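PDB 3LQW: deoxyuridine 5'-triphosphate nucleotidohydrolase, which probably hydrolyses dUTP to dUMP and diphosphate with magnesium as cofactor, supplying the precursor of thymidine nucleotides and keeping uracil out of DNA. Local coordinates for residues 77-82 with 135-140; 72-77 with 130-135; 33-38 with 68-73. One frame throughout, in Å; residues are numbered along the deposited sequence.

Interaction 1: residues 77-82 with 135-140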
loop_
_atom_site.group_PDB
_atom_site.type_symbol
_atom_site.label_atom_id
_atom_site.label_comp_id
_atom_site.label_asym_id
_atom_site.label_seq_id
_atom_site.Cartn_x
_atom_site.Cartn_y
_atom_site.Cartn_z
ATOM N N GLN A 77 -2.650 -8.721 16.379
ATOM C CA GLN A 77 -1.412 -8.813 15.610
ATOM C C GLN A 77 -1.646 -8.650 14.100
ATOM O O GLN A 77 -0.872 -9.123 13.281
ATOM C CB GLN A 77 -0.631 -10.082 15.953
ATOM C CG GLN A 77 -0.119 -10.044 17.406
ATOM C CD GLN A 77 0.414 -11.353 17.902
ATOM O OE1 GLN A 77 0.093 -12.428 17.377
ATOM N NE2 GLN A 77 1.185 -11.274 18.970
ATOM N N CYS A 78 -2.721 -7.940 13.771
ATOM C CA CYS A 78 -3.038 -7.564 12.400
ATOM C C CYS A 78 -3.369 -6.093 12.396
ATOM O O CYS A 78 -3.641 -5.478 13.432
ATOM C CB CYS A 78 -4.238 -8.348 11.879
ATOM S SG CYS A 78 -3.994 -10.151 11.800
ATOM N N TYR A 79 -3.423 -5.519 11.195
ATOM C CA TYR A 79 -4.076 -4.235 10.985
ATOM C C TYR A 79 -4.929 -4.313 9.713
ATOM O O TYR A 79 -4.805 -5.269 8.948
ATOM C CB TYR A 79 -3.071 -3.074 10.953
ATOM C CG TYR A 79 -2.415 -2.875 9.627
ATOM C CD1 TYR A 79 -1.426 -3.727 9.202
ATOM C CD2 TYR A 79 -2.778 -1.839 8.786
ATOM C CE1 TYR A 79 -0.795 -3.566 7.983
ATOM C CE2 TYR A 79 -2.159 -1.675 7.540
ATOM C CZ TYR A 79 -1.181 -2.560 7.130
ATOM O OH TYR A 79 -0.566 -2.360 5.929
ATOM N N GLY A 80 -5.788 -3.331 9.520
ATOM C CA GLY A 80 -6.576 -3.247 8.311
ATOM C C GLY A 80 -5.946 -2.223 7.382
ATOM O O GLY A 80 -5.856 -1.057 7.715
ATOM N N ARG A 81 -5.549 -2.680 6.215
ATOM C CA ARG A 81 -5.022 -1.786 5.190
ATOM C C ARG A 81 -6.113 -1.465 4.207
ATOM O O ARG A 81 -6.764 -2.345 3.662
ATOM C CB ARG A 81 -3.873 -2.428 4.433
ATOM C CG ARG A 81 -3.186 -1.440 3.445
ATOM C CD ARG A 81 -2.028 -2.026 2.726
ATOM N NE ARG A 81 -2.413 -3.043 1.731
ATOM C CZ ARG A 81 -2.726 -2.766 0.466
ATOM N NH1 ARG A 81 -2.828 -1.502 0.049
ATOM N NH2 ARG A 81 -2.908 -3.737 -0.410
ATOM N N ILE A 82 -6.264 -0.171 3.953
ATOM C CA ILE A 82 -7.173 0.291 2.950
ATOM C C ILE A 82 -6.499 0.189 1.580
ATOM O O ILE A 82 -5.376 0.693 1.393
ATOM C CB ILE A 82 -7.412 1.784 3.175
ATOM C CG1 ILE A 82 -7.914 2.016 4.605
ATOM C CG2 ILE A 82 -8.224 2.326 2.072
ATOM C CD1 ILE A 82 -9.039 1.258 4.867
ATOM N N GLU A 135 -3.969 -7.570 7.288
ATOM C CA GLU A 135 -2.540 -7.863 7.103
ATOM C C GLU A 135 -1.901 -8.289 8.430
ATOM O O GLU A 135 -2.133 -7.647 9.450
ATOM C CB GLU A 135 -1.802 -6.583 6.661
ATOM C CG GLU A 135 -2.293 -5.786 5.447
ATOM C CD GLU A 135 -1.678 -6.176 4.106
ATOM O OE1 GLU A 135 -0.707 -6.966 4.106
ATOM O OE2 GLU A 135 -2.181 -5.639 3.079
ATOM N N ARG A 136 -1.068 -9.326 8.390
ATOM C CA ARG A 136 -0.300 -9.719 9.584
ATOM C C ARG A 136 0.945 -8.874 9.729
ATOM O O ARG A 136 1.684 -8.692 8.775
ATOM C CB ARG A 136 0.083 -11.198 9.477
ATOM C CG ARG A 136 -1.104 -12.129 9.344
ATOM C CD ARG A 136 -0.750 -13.557 9.796
ATOM N NE ARG A 136 -1.892 -14.470 9.619
ATOM C CZ ARG A 136 -2.958 -14.513 10.417
ATOM N NH1 ARG A 136 -3.063 -13.734 11.464
ATOM N NH2 ARG A 136 -3.952 -15.331 10.131
ATOM N N ILE A 137 1.166 -8.392 10.942
ATOM C CA ILE A 137 2.252 -7.480 11.232
ATOM C C ILE A 137 2.993 -7.870 12.514
ATOM O O ILE A 137 2.511 -8.683 13.311
ATOM C CB ILE A 137 1.789 -6.003 11.323
ATOM C CG1 ILE A 137 0.666 -5.822 12.343
ATOM C CG2 ILE A 137 1.357 -5.502 9.945
ATOM C CD1 ILE A 137 0.459 -4.367 12.772
ATOM N N SER A 138 4.161 -7.266 12.670
ATOM C CA SER A 138 4.960 -7.368 13.879
ATOM C C SER A 138 4.840 -6.132 14.717
ATOM O O SER A 138 4.945 -5.008 14.213
ATOM C CB SER A 138 6.423 -7.525 13.482
ATOM O OG SER A 138 7.293 -7.484 14.618
ATOM N N TYR A 139 4.628 -6.327 16.024
ATOM C CA TYR A 139 4.705 -5.227 17.005
ATOM C C TYR A 139 6.100 -5.157 17.638
ATOM O O TYR A 139 6.246 -4.787 18.808
ATOM C CB TYR A 139 3.647 -5.347 18.093
ATOM C CG TYR A 139 2.254 -5.137 17.587
ATOM C CD1 TYR A 139 1.890 -3.973 16.921
ATOM C CD2 TYR A 139 1.251 -6.072 17.863
ATOM C CE1 TYR A 139 0.603 -3.768 16.495
ATOM C CE2 TYR A 139 -0.034 -5.878 17.446
ATOM C CZ TYR A 139 -0.357 -4.732 16.760
ATOM O OH TYR A 139 -1.640 -4.518 16.331
ATOM N N CYS A 140 7.139 -5.432 16.857
ATOM C CA CYS A 140 8.508 -5.422 17.340
ATOM C C CYS A 140 8.803 -4.145 18.083
ATOM O O CYS A 140 8.371 -3.046 17.740
ATOM C CB CYS A 140 9.470 -5.591 16.149
ATOM S SG CYS A 140 9.234 -4.439 14.807
HETATM O O HOH W 1 -1.086 -12.004 12.854
HETATM O O HOH W 2 -2.882 -2.887 14.442
#

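Interaction 2: residues 72-77 with 130-135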
loop_
_atom_site.group_PDB
_atom_site.type_symbol
_atom_site.label_atom_id
_atom_site.label_comp_id
_atom_site.label_asym_id
_atom_site.label_seq_id
_atom_site.Cartn_x
_atom_site.Cartn_y
_atom_site.Cartn_z
ATOM N N VAL A 72 -14.726 -0.917 13.299
ATOM C CA VAL A 72 -14.269 -2.288 13.370
ATOM C C VAL A 72 -13.310 -2.561 14.507
ATOM O O VAL A 72 -12.637 -1.646 15.024
ATOM C CB VAL A 72 -13.607 -2.752 12.043
ATOM C CG1 VAL A 72 -14.550 -2.546 10.879
ATOM C CG2 VAL A 72 -12.258 -2.058 11.802
ATOM N N GLN A 73 -13.213 -3.845 14.860
ATOM C CA GLN A 73 -12.195 -4.376 15.762
ATOM C C GLN A 73 -11.424 -5.434 14.989
ATOM O O GLN A 73 -11.935 -6.516 14.718
ATOM C CB GLN A 73 -12.839 -4.921 17.014
ATOM C CG GLN A 73 -11.893 -5.436 18.033
ATOM C CD GLN A 73 -12.629 -5.781 19.346
ATOM O OE1 GLN A 73 -13.580 -5.096 19.728
ATOM N NE2 GLN A 73 -12.213 -6.851 20.001
ATOM N N ILE A 74 -10.209 -5.075 14.583
ATOM C CA ILE A 74 -9.302 -5.926 13.805
ATOM C C ILE A 74 -8.764 -7.048 14.728
ATOM O O ILE A 74 -8.473 -6.773 15.879
ATOM C CB ILE A 74 -8.066 -5.083 13.262
ATOM C CG1 ILE A 74 -8.410 -3.825 12.406
ATOM C CG2 ILE A 74 -7.124 -5.962 12.451
ATOM C CD1 ILE A 74 -9.059 -4.050 11.020
ATOM N N PRO A 75 -8.559 -8.275 14.207
ATOM C CA PRO A 75 -7.928 -9.325 15.029
ATOM C C PRO A 75 -6.528 -8.950 15.501
ATOM O O PRO A 75 -5.799 -8.171 14.880
ATOM C CB PRO A 75 -7.844 -10.531 14.099
ATOM C CG PRO A 75 -8.551 -10.237 12.930
ATOM C CD PRO A 75 -9.052 -8.813 12.933
ATOM N N HIS A 76 -6.119 -9.588 16.582
ATOM C CA HIS A 76 -4.848 -9.347 17.211
ATOM C C HIS A 76 -3.656 -9.594 16.268
ATOM O O HIS A 76 -3.637 -10.541 15.507
ATOM C CB HIS A 76 -4.729 -10.218 18.460
ATOM C CG HIS A 76 -3.586 -9.857 19.350
ATOM N ND1 HIS A 76 -3.299 -8.557 19.714
ATOM C CD2 HIS A 76 -2.649 -10.634 19.940
ATOM C CE1 HIS A 76 -2.230 -8.554 20.493
ATOM N NE2 HIS A 76 -1.810 -9.800 20.632
ATOM N N GLN A 77 -2.650 -8.721 16.379
ATOM C CA GLN A 77 -1.412 -8.813 15.610
ATOM C C GLN A 77 -1.646 -8.650 14.100
ATOM O O GLN A 77 -0.872 -9.123 13.281
ATOM C CB GLN A 77 -0.631 -10.082 15.953
ATOM C CG GLN A 77 -0.119 -10.044 17.406
ATOM C CD GLN A 77 0.414 -11.353 17.902
ATOM O OE1 GLN A 77 0.093 -12.428 17.377
ATOM N NE2 GLN A 77 1.185 -11.274 18.970
ATOM N N ALA A 130 -13.645 0.769 -1.886
ATOM C CA ALA A 130 -12.297 0.413 -1.467
ATOM C C ALA A 130 -12.396 -1.000 -0.910
ATOM O O ALA A 130 -13.495 -1.565 -0.784
ATOM C CB ALA A 130 -11.732 1.384 -0.425
ATOM N N GLN A 131 -11.260 -1.556 -0.524
ATOM C CA GLN A 131 -11.167 -2.852 0.143
ATOM C C GLN A 131 -10.352 -2.687 1.417
ATOM O O GLN A 131 -9.482 -1.807 1.500
ATOM C CB GLN A 131 -10.398 -3.854 -0.692
ATOM C CG GLN A 131 -10.892 -4.263 -2.029
ATOM C CD GLN A 131 -9.755 -5.081 -2.687
ATOM O OE1 GLN A 131 -9.192 -4.686 -3.714
ATOM N NE2 GLN A 131 -9.336 -6.149 -2.012
ATOM N N LEU A 132 -10.636 -3.510 2.404
ATOM C CA LEU A 132 -9.872 -3.608 3.649
ATOM C C LEU A 132 -9.190 -4.967 3.647
ATOM O O LEU A 132 -9.862 -5.994 3.550
ATOM C CB LEU A 132 -10.822 -3.474 4.876
ATOM C CG LEU A 132 -10.181 -3.397 6.248
ATOM C CD1 LEU A 132 -9.515 -2.121 6.396
ATOM C CD2 LEU A 132 -11.263 -3.616 7.339
ATOM N N ILE A 133 -7.877 -4.969 3.813
ATOM C CA ILE A 133 -7.124 -6.211 3.857
ATOM C C ILE A 133 -6.591 -6.386 5.271
ATOM O O ILE A 133 -6.024 -5.470 5.864
ATOM C CB ILE A 133 -5.948 -6.245 2.882
ATOM C CG1 ILE A 133 -6.438 -6.114 1.454
ATOM C CG2 ILE A 133 -5.141 -7.520 3.098
ATOM C CD1 ILE A 133 -5.360 -5.764 0.487
ATOM N N ILE A 134 -6.805 -7.575 5.832
ATOM C CA ILE A 134 -6.360 -7.851 7.199
ATOM C C ILE A 134 -4.953 -8.462 7.142
ATOM O O ILE A 134 -4.749 -9.639 6.874
ATOM C CB ILE A 134 -7.338 -8.740 7.973
ATOM C CG1 ILE A 134 -8.768 -8.174 7.868
ATOM C CG2 ILE A 134 -6.871 -8.896 9.413
ATOM C CD1 ILE A 134 -8.963 -6.740 8.315
ATOM N N GLU A 135 -3.969 -7.570 7.288
ATOM C CA GLU A 135 -2.540 -7.863 7.103
ATOM C C GLU A 135 -1.901 -8.289 8.430
ATOM O O GLU A 135 -2.133 -7.647 9.450
ATOM C CB GLU A 135 -1.802 -6.583 6.661
ATOM C CG GLU A 135 -2.293 -5.786 5.447
ATOM C CD GLU A 135 -1.678 -6.176 4.106
ATOM O OE1 GLU A 135 -0.707 -6.966 4.106
ATOM O OE2 GLU A 135 -2.181 -5.639 3.079
#

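Interaction 3: residues 33-38 with 68-73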
loop_
_atom_site.group_PDB
_atom_site.type_symbol
_atom_site.label_atom_id
_atom_site.label_comp_id
_atom_site.label_asym_id
_atom_site.label_seq_id
_atom_site.Cartn_x
_atom_site.Cartn_y
_atom_site.Cartn_z
ATOM N N GLU A 33 -28.050 3.020 11.014
ATOM C CA GLU A 33 -28.835 1.820 10.760
ATOM C C GLU A 33 -28.726 1.258 9.352
ATOM O O GLU A 33 -28.836 0.058 9.151
ATOM C CB GLU A 33 -30.309 2.096 11.066
ATOM N N ASP A 34 -28.504 2.123 8.366
ATOM C CA ASP A 34 -28.406 1.657 6.996
ATOM C C ASP A 34 -26.968 1.438 6.520
ATOM O O ASP A 34 -26.766 1.219 5.331
ATOM C CB ASP A 34 -29.154 2.581 6.014
ATOM C CG ASP A 34 -28.649 4.018 6.016
ATOM O OD1 ASP A 34 -27.612 4.355 6.638
ATOM O OD2 ASP A 34 -29.337 4.843 5.373
ATOM N N ALA A 35 -25.994 1.445 7.429
ATOM C CA ALA A 35 -24.621 1.065 7.030
ATOM C C ALA A 35 -24.615 -0.370 6.509
ATOM O O ALA A 35 -25.394 -1.220 6.966
ATOM C CB ALA A 35 -23.689 1.189 8.204
ATOM N N ILE A 36 -23.715 -0.680 5.589
ATOM C CA ILE A 36 -23.546 -2.010 5.043
ATOM C C ILE A 36 -22.320 -2.659 5.655
ATOM O O ILE A 36 -21.204 -2.117 5.562
ATOM C CB ILE A 36 -23.437 -1.976 3.506
ATOM C CG1 ILE A 36 -24.691 -1.356 2.885
ATOM C CG2 ILE A 36 -23.223 -3.372 2.951
ATOM C CD1 ILE A 36 -24.563 -1.061 1.394
ATOM N N VAL A 37 -22.492 -3.814 6.272
ATOM C CA VAL A 37 -21.366 -4.543 6.822
ATOM C C VAL A 37 -20.421 -4.949 5.668
ATOM O O VAL A 37 -20.851 -5.522 4.682
ATOM C CB VAL A 37 -21.821 -5.808 7.615
ATOM C CG1 VAL A 37 -20.642 -6.597 8.114
ATOM C CG2 VAL A 37 -22.710 -5.421 8.785
ATOM N N PRO A 38 -19.125 -4.652 5.811
ATOM C CA PRO A 38 -18.159 -5.077 4.802
ATOM C C PRO A 38 -18.214 -6.562 4.527
ATOM O O PRO A 38 -18.454 -7.362 5.458
ATOM C CB PRO A 38 -16.818 -4.637 5.395
ATOM C CG PRO A 38 -17.188 -3.397 6.154
ATOM C CD PRO A 38 -18.515 -3.750 6.803
ATOM N N THR A 68 -17.923 5.238 5.614
ATOM C CA THR A 68 -18.466 3.885 5.429
ATOM C C THR A 68 -19.651 3.589 6.368
ATOM O O THR A 68 -20.410 2.641 6.097
ATOM C CB THR A 68 -17.422 2.833 5.698
ATOM O OG1 THR A 68 -17.034 2.850 7.082
ATOM C CG2 THR A 68 -16.224 2.975 4.791
ATOM N N GLY A 69 -19.793 4.348 7.440
ATOM C CA GLY A 69 -20.850 4.051 8.392
ATOM C C GLY A 69 -20.560 2.938 9.366
ATOM O O GLY A 69 -21.468 2.593 10.131
ATOM N N VAL A 70 -19.350 2.376 9.384
ATOM C CA VAL A 70 -18.976 1.322 10.325
ATOM C C VAL A 70 -17.695 1.628 11.072
ATOM O O VAL A 70 -16.836 2.363 10.554
ATOM C CB VAL A 70 -18.870 -0.068 9.628
ATOM C CG1 VAL A 70 -20.162 -0.371 8.866
ATOM C CG2 VAL A 70 -17.659 -0.183 8.711
ATOM N N SER A 71 -17.552 1.020 12.235
ATOM C CA SER A 71 -16.321 0.867 12.945
ATOM C C SER A 71 -15.994 -0.600 13.048
ATOM O O SER A 71 -16.874 -1.459 12.913
ATOM C CB SER A 71 -16.371 1.513 14.311
ATOM O OG SER A 71 -17.381 0.952 15.080
ATOM N N VAL A 72 -14.726 -0.917 13.299
ATOM C CA VAL A 72 -14.269 -2.288 13.370
ATOM C C VAL A 72 -13.310 -2.561 14.507
ATOM O O VAL A 72 -12.637 -1.646 15.024
ATOM C CB VAL A 72 -13.607 -2.752 12.043
ATOM C CG1 VAL A 72 -14.550 -2.546 10.879
ATOM C CG2 VAL A 72 -12.258 -2.058 11.802
ATOM N N GLN A 73 -13.213 -3.845 14.860
ATOM C CA GLN A 73 -12.195 -4.376 15.762
ATOM C C GLN A 73 -11.424 -5.434 14.989
ATOM O O GLN A 73 -11.935 -6.516 14.718
ATOM C CB GLN A 73 -12.839 -4.921 17.014
ATOM C CG GLN A 73 -11.893 -5.436 18.033
ATOM C CD GLN A 73 -12.629 -5.781 19.346
ATOM O OE1 GLN A 73 -13.580 -5.096 19.728
ATOM N NE2 GLN A 73 -12.213 -6.851 20.001
HETATM O O HOH W 3 -22.222 1.650 4.425
#

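Interaction 1: residues 77-82 with 135-140
C78 and Y79 pair with R136 and E135 in an antiparallel beta ladder, where strand 78-83 lies beside the end of strand 128-136 in one sheet of the dUTPase barrel, at the interface with the other two subunits. The register rests on two bridges. C78 and R136 form a non-hydrogen-bonded pair with CA atoms 4.5 Å apart; Y79 and E135 form the hydrogen-bonded pair, with Y79 N to E135 O and E135 N to Y79 O both at 3.0 Å. One more bond, I137 N to Q77 O at 3.2 Å, is almost straight (175° at the hydrogen), although its donor stands out of the carbonyl plane.

The side chains of Y79 and E135 share a face and run side by side, ring CE1 lying 3.4 Å from E135 CB. Y79 CG sits between the backbone N and the carbonyl carbon (chi1 83°), which brings the ring alongside E135, where I137 CG2 meets its edge at CD1 (3.4 Å). On the opposite face C78 SG lies 3.7 Å from R136 NH1. A water joins that NH1 to Q77 O, and E24 adds a salt bridge. Another water links C78 O with Y139 OH, which also bonds E103.

R81 NE forms a salt bridge with E135 OE2 at 2.9 Å: the oxygen lies in the guanidinium plane, while NE stands 36° out of the carboxylate plane. Y79 OH of the third subunit bonds both that OE2 and R81 NH2, touching both members of the pair. E135 OE1 comes close to OE1 of E135 in both other subunits; bonds at OE2 from arginine and tyrosine would probably ease the crowding at OE1, which by itself would tend to raise the carboxylate pKa.

Interaction 2: residues 72-77 with 130-135
P75 rests ring carbons CG and CD on I134 CG2, each 4.1 Å away. The two side chains cross at about a right angle, so one methyl branch serves both ring carbons. I134 directs CG2 there because this branch is anti to the backbone N, whereas CG1 is anti to the carbonyl carbon (chi1 -51°) and carries CD1 elsewhere.

The far branch meets I74: CD1 of I74 lies 3.8 Å from CD1 of I134, the side chains crossing at a slant. I74 is modelled in two conformers, and this distance, like the looser 4.3 Å from I74 CD1 to L132 CD2, holds for one of them. No hydrogen bond joins the two segments. Their CA atoms stay well apart, 7.5 Å between I74 and I134, too far for neighbouring strands; the contact is therefore made by side chains alone.

Further apolar groups extend the patch. I134 also packs on C78 and I48 from the strands flanking its own, L132 on I82, and I74 on L26 of strand 25-30. I74 and P75 directly follow strand 63-73, which belongs to a sheet with 25-30, while strand 128-136 belongs to another with 47-51 and 78-83. Apolar side chains meeting between two such antiparallel sheets form the interior of the beta barrel, the jelly-roll fold of trimeric dUTPases.

Interaction 3: residues 33-38 with 68-73
T68 O takes a 2.7 Å hydrogen bond from a water that in turn accepts from I36 N at 3.0 Å, so a single solvent molecule bridges the loop 33-38 to the segment 68-73. The bridge sits beside an ST turn: T68 OG1 accepts from V70 N, two residues on, at 3.3 Å and a nearly straight 165°. The same hydroxyl bonds I109 O on the adjacent strand 108-115, which ties the turn into its sheet. G69 follows with a positive phi (80°), and there the chain rounds a corner before running on as a strand of the dUTPase jelly roll.

The loop comes closest to this corner at A35, whose CA is 5.0 Å from that of G69. Its methyl CB points at the turn and lies 3.3 Å from G69 O, a contact between carbon and oxygen rather than a bond. No direct hydrogen bond crosses between the segments, leaving the water as the polar link and V70 as the main apolar one.

Beyond the contact, P38 of the loop packs on I48 and L50 of strand 47-51 in one sheet and V70 on V28 of strand 25-30 in the other, so their contact joins the two sheets. V70 reaches the loop with both methyls. CG1, anti to the carbonyl carbon (chi1 -53°), goes to A35 CB at 3.9 Å, and CG2 meets P38 CG and CD, each 4.1 Å away.

Overall arrangement
Interactions 1 and 2 abut, with centres about 8 Å apart: they share Q77 and E135, and R81 N lies 2.9 Å from I133 O, a probable hydrogen bond within the common sheet. Interaction 2 joins this sheet to the residues that follow strand 63-73, and the strand itself serves interaction 3; V72 and Q73 belong to both, and those centres are about 13 Å apart. Interaction 3 stands about 21 Å from interaction 1, centre to centre. All three touch the third subunit. Trimeric dUTPases build their active sites between subunits; here a glycerol, probably from crystallisation, lies about 6 Å from the R81 side chain.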